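Local coordinates for flavoprotein (PDB 5V8S) that probably transfers electrons through an FMN-binding flavodoxin-like domain to a di-iron centre held in a metallo-beta-lactamase-like domain, at residues S320-F325 with E352-V357; K348-K353 with T378-L383. The protein carries 1 engineered substitution. All blocks are in the same frame, centred on the assembly; numbering follows the deposited sequence.

Contact 1: residues S320-F325 with E352-V357; sequences SEALIF and EKPVLV
Leu323 and Val355 pair in parallel register, as do Ile324 with Leu356 and Phe325 with Val357, and the backbone zips the two strands together: Leu323 N bonds Pro354 O, Leu356 N bonds Leu323 O at 3.1 Å, and Phe325 N reaches Leu356 O at 2.9 Å, nearly straight at 169°. Toward Phe325 the apolar side chains pack closely. Val355 CG1, turned anti to its own backbone N (chi1 173°), meets the ring of Phe325 at its edge, in plane, 3.5 Å from CD2. On the other face of the sheet Ile324 and Leu356 lie side by side and point the same way, their CD1 atoms 3.7 Å apart; Leu356 also packs on Ile402 of helix 395-409. The looser, more open side is at Pro354, the one partly exposed residue among those that touch, whose CG lies 4.1 Å from Ala322 CB. Beside it Lys353 runs extended, then bends at its last torsion (chi4 -72°) to give NZ to Ser320 O at 2.7 Å; Gly261 O and Pro318 O also take bonds from this buried ammonium. Strands 322-327 and 354-360, joined through helix 336-348, form a beta-alpha-beta crossover of the flavodoxin-like fold.

Contact 2: residues K348-K353 with T378-L383; sequences KANYEK and TKFRIL
At the edge of the flavodoxin-like sheet, the loop leading into strand 354-360 meets the turn before the outermost strand 381-388, with the Phe380 ring of the turn laid against the loop. Tyr351 O sits 3.3 Å above the plane of the Phe380 ring, over its centre, while Ala349 O approaches the ring edge near its plane, 3.2 Å from CZ. Such an edge approach suits the slightly positive ring hydrogens. CB of Lys353 lies 4.0 Å from CE1 of Phe380. Asn350 swings its amide across the turn, CG anti to the backbone N (chi1 -166°), and OD1 accepts from Lys379 N at 3.3 Å, the donor tilted 24° from the carbonyl plane. That turn is an ST turn: Thr378 OG1 accepts from Phe380 N and is also bonded to Leu375 O. In this part of the alternating beta-alpha fold the strand pairing begins with Arg381 N, which bonds Lys353 O almost straight (173°) but from above the carbonyl plane. Glu352, centre of an inverse gamma turn, reaches out on the solvent-exposed side, where OE2 lies over one face of the Arg381 guanidinium in a long, weak salt bridge, 3.5 Å from NH1, of charge alone, with no N-H aimed at the oxygen. The Lys379 side chain crosses that of Asn350 at about a right angle, and its NZ gives a 2.8 Å bond to a water that weakly reaches Asn350 O.

Contacts 1 and 2 share Glu352 and Lys353, and their centres lie about 7 Å apart in one parallel sheet. Val355 joins them: it pairs with Leu323 in contact 1 and, on its other edge, its N and O probably bond Arg381 O and Leu383 N, each at 2.8 Å. The same strand thus continues the ladder from 322-327 to 381-388. Phe380 of contact 2 also packs against contact 1, with CE1 3.6 Å from Leu323 CD1 and CD1 3.6 Å from Val355 CG2, forming one apolar layer. Both contacts belong to the flavodoxin-like domain, whereas the mu-oxo-diiron site, lined by His97, Glu99 and His163 among others, lies in the other domain.

Contact 1: residues S320-F325 with E352-V357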
# COMPACT_ATOMS: atom_id res chain seq x y z
N SER A 320 0.64 21.63 -6.88
CA SER A 320 2.08 21.77 -6.68
C SER A 320 2.75 22.36 -7.92
O SER A 320 2.40 22.01 -9.05
CB SER A 320 2.70 20.40 -6.41
OG SER A 320 2.30 19.89 -5.16
N GLU A 321 3.73 23.24 -7.71
CA GLU A 321 4.53 23.70 -8.84
C GLU A 321 5.44 22.59 -9.35
O GLU A 321 5.75 22.54 -10.55
CB GLU A 321 5.42 24.87 -8.45
CG GLU A 321 4.73 26.16 -8.13
CD GLU A 321 5.70 27.32 -8.25
OE1 GLU A 321 6.05 27.66 -9.40
OE2 GLU A 321 6.14 27.87 -7.22
N ALA A 322 5.89 21.71 -8.45
CA ALA A 322 6.88 20.70 -8.78
C ALA A 322 6.78 19.59 -7.74
O ALA A 322 6.25 19.79 -6.64
CB ALA A 322 8.30 21.27 -8.77
N LEU A 323 7.33 18.44 -8.10
CA LEU A 323 7.47 17.31 -7.19
C LEU A 323 8.95 16.97 -7.02
O LEU A 323 9.75 17.12 -7.95
CB LEU A 323 6.76 16.05 -7.72
CG LEU A 323 5.29 16.18 -8.10
CD1 LEU A 323 4.74 14.83 -8.54
CD2 LEU A 323 4.49 16.75 -6.93
N ILE A 324 9.30 16.52 -5.83
CA ILE A 324 10.65 16.04 -5.56
C ILE A 324 10.53 14.65 -4.97
O ILE A 324 9.80 14.45 -3.99
CB ILE A 324 11.43 16.96 -4.60
CG1 ILE A 324 11.63 18.33 -5.23
CG2 ILE A 324 12.79 16.32 -4.26
CD1 ILE A 324 12.53 19.21 -4.48
N PHE A 325 11.24 13.69 -5.56
CA PHE A 325 11.22 12.31 -5.11
C PHE A 325 12.57 11.92 -4.53
O PHE A 325 13.61 12.29 -5.07
CB PHE A 325 10.89 11.37 -6.28
CG PHE A 325 9.50 11.51 -6.77
CD1 PHE A 325 8.45 10.92 -6.08
CD2 PHE A 325 9.23 12.24 -7.90
CE1 PHE A 325 7.15 11.08 -6.51
CE2 PHE A 325 7.93 12.40 -8.35
CZ PHE A 325 6.89 11.81 -7.66
N GLU A 352 1.93 17.81 -16.51
CA GLU A 352 3.21 18.28 -17.07
C GLU A 352 3.82 19.28 -16.10
O GLU A 352 3.73 20.50 -16.26
CB GLU A 352 3.03 18.86 -18.47
CG GLU A 352 4.38 19.14 -19.15
CD GLU A 352 4.27 19.98 -20.41
OE1 GLU A 352 3.20 19.99 -21.04
OE2 GLU A 352 5.28 20.64 -20.75
N LYS A 353 4.45 18.75 -15.06
CA LYS A 353 5.11 19.53 -14.02
C LYS A 353 6.56 19.09 -13.91
O LYS A 353 6.89 17.92 -14.15
CB LYS A 353 4.44 19.34 -12.65
CG LYS A 353 3.01 19.88 -12.60
CD LYS A 353 2.25 19.50 -11.35
CE LYS A 353 0.81 20.01 -11.36
NZ LYS A 353 0.78 21.47 -11.17
N PRO A 354 7.45 20.00 -13.53
CA PRO A 354 8.85 19.61 -13.33
C PRO A 354 9.04 18.78 -12.07
O PRO A 354 8.33 18.93 -11.08
CB PRO A 354 9.58 20.94 -13.22
CG PRO A 354 8.53 21.92 -12.85
CD PRO A 354 7.24 21.45 -13.37
N VAL A 355 10.06 17.92 -12.13
CA VAL A 355 10.37 16.99 -11.05
C VAL A 355 11.88 16.95 -10.85
O VAL A 355 12.64 17.02 -11.82
CB VAL A 355 9.85 15.57 -11.39
CG1 VAL A 355 10.29 14.52 -10.39
CG2 VAL A 355 8.31 15.60 -11.52
N LEU A 356 12.30 16.81 -9.60
CA LEU A 356 13.67 16.42 -9.26
C LEU A 356 13.63 15.01 -8.69
O LEU A 356 12.74 14.70 -7.89
CB LEU A 356 14.27 17.31 -8.17
CG LEU A 356 14.46 18.79 -8.49
CD1 LEU A 356 15.00 19.53 -7.27
CD2 LEU A 356 15.38 18.96 -9.70
N VAL A 357 14.61 14.19 -9.07
CA VAL A 357 14.76 12.85 -8.52
C VAL A 357 16.09 12.78 -7.80
O VAL A 357 17.13 13.16 -8.35
CB VAL A 357 14.67 11.77 -9.62
CG1 VAL A 357 14.91 10.36 -9.00
CG2 VAL A 357 13.33 11.83 -10.33

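Contact 2: residues K348-K353 with T378-L383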
# COMPACT_ATOMS: atom_id res chain seq x y z
N LYS A 348 -3.50 8.74 -11.78
CA LYS A 348 -4.52 9.68 -11.32
C LYS A 348 -4.12 11.14 -11.43
O LYS A 348 -5.01 11.99 -11.43
CB LYS A 348 -4.86 9.42 -9.84
CG LYS A 348 -5.41 8.03 -9.57
CD LYS A 348 -6.82 7.85 -10.12
CE LYS A 348 -7.40 6.53 -9.66
NZ LYS A 348 -8.87 6.43 -9.89
N ALA A 349 -2.83 11.44 -11.46
CA ALA A 349 -2.34 12.81 -11.32
C ALA A 349 -1.19 13.05 -12.29
O ALA A 349 -0.12 13.53 -11.93
CB ALA A 349 -1.95 13.07 -9.87
N ASN A 350 -1.44 12.74 -13.56
CA ASN A 350 -0.43 12.78 -14.61
C ASN A 350 -0.42 14.18 -15.22
O ASN A 350 -1.16 14.47 -16.16
CB ASN A 350 -0.74 11.71 -15.64
CG ASN A 350 0.42 11.46 -16.56
OD1 ASN A 350 1.54 11.86 -16.28
ND2 ASN A 350 0.17 10.79 -17.68
N TYR A 351 0.45 15.04 -14.70
CA TYR A 351 0.51 16.45 -15.09
C TYR A 351 1.89 16.78 -15.65
O TYR A 351 2.89 16.16 -15.29
CB TYR A 351 0.30 17.36 -13.87
CG TYR A 351 -1.08 17.29 -13.26
CD1 TYR A 351 -2.13 18.02 -13.79
CD2 TYR A 351 -1.33 16.52 -12.13
CE1 TYR A 351 -3.38 17.97 -13.24
CE2 TYR A 351 -2.59 16.46 -11.57
CZ TYR A 351 -3.61 17.20 -12.13
OH TYR A 351 -4.85 17.14 -11.56
N GLU A 352 1.93 17.81 -16.51
CA GLU A 352 3.21 18.28 -17.07
C GLU A 352 3.82 19.28 -16.10
O GLU A 352 3.73 20.50 -16.26
CB GLU A 352 3.03 18.86 -18.47
CG GLU A 352 4.38 19.14 -19.15
CD GLU A 352 4.27 19.98 -20.41
OE1 GLU A 352 3.20 19.99 -21.04
OE2 GLU A 352 5.28 20.64 -20.75
N LYS A 353 4.45 18.75 -15.06
CA LYS A 353 5.11 19.53 -14.02
C LYS A 353 6.56 19.09 -13.91
O LYS A 353 6.89 17.92 -14.15
CB LYS A 353 4.44 19.34 -12.65
CG LYS A 353 3.01 19.88 -12.60
CD LYS A 353 2.25 19.50 -11.35
CE LYS A 353 0.81 20.01 -11.36
NZ LYS A 353 0.78 21.47 -11.17
N THR A 378 5.90 9.74 -18.67
CA THR A 378 4.71 10.50 -18.36
C THR A 378 4.87 11.94 -18.79
O THR A 378 5.85 12.34 -19.42
CB THR A 378 4.42 10.39 -16.87
OG1 THR A 378 5.38 11.16 -16.11
CG2 THR A 378 4.51 8.95 -16.43
N LYS A 379 3.87 12.74 -18.43
CA LYS A 379 3.93 14.15 -18.74
C LYS A 379 4.88 14.88 -17.82
O LYS A 379 5.29 16.00 -18.15
CB LYS A 379 2.54 14.77 -18.63
CG LYS A 379 1.52 14.20 -19.62
CD LYS A 379 0.25 15.06 -19.68
CE LYS A 379 -1.01 14.22 -19.65
NZ LYS A 379 -2.27 15.05 -19.67
N PHE A 380 5.27 14.27 -16.69
CA PHE A 380 6.20 14.95 -15.81
C PHE A 380 7.54 15.11 -16.51
O PHE A 380 7.94 14.26 -17.32
CB PHE A 380 6.38 14.19 -14.49
CG PHE A 380 5.19 14.27 -13.58
CD1 PHE A 380 4.99 15.38 -12.77
CD2 PHE A 380 4.26 13.25 -13.56
CE1 PHE A 380 3.87 15.46 -11.94
CE2 PHE A 380 3.14 13.32 -12.74
CZ PHE A 380 2.94 14.42 -11.93
N ARG A 381 8.22 16.20 -16.20
CA ARG A 381 9.51 16.54 -16.80
C ARG A 381 10.59 16.46 -15.72
O ARG A 381 10.63 17.32 -14.82
CB ARG A 381 9.46 17.92 -17.42
CG ARG A 381 8.46 18.00 -18.56
CD ARG A 381 8.92 17.12 -19.72
NE ARG A 381 8.00 17.12 -20.85
CZ ARG A 381 7.79 18.16 -21.64
NH1 ARG A 381 8.43 19.31 -21.41
NH2 ARG A 381 6.94 18.07 -22.65
N ILE A 382 11.47 15.47 -15.83
CA ILE A 382 12.55 15.31 -14.86
C ILE A 382 13.66 16.27 -15.22
O ILE A 382 14.27 16.17 -16.29
CB ILE A 382 13.06 13.86 -14.83
CG1 ILE A 382 11.93 12.89 -14.47
CG2 ILE A 382 14.22 13.76 -13.83
CD1 ILE A 382 12.31 11.44 -14.66
N LEU A 383 13.96 17.20 -14.31
CA LEU A 383 14.99 18.20 -14.59
C LEU A 383 16.39 17.64 -14.38
O LEU A 383 17.31 17.98 -15.12
CB LEU A 383 14.81 19.43 -13.71
CG LEU A 383 13.46 20.11 -13.81
CD1 LEU A 383 13.50 21.39 -12.97
CD2 LEU A 383 13.15 20.44 -15.26
O HOH W 1 -2.62 17.11 -17.79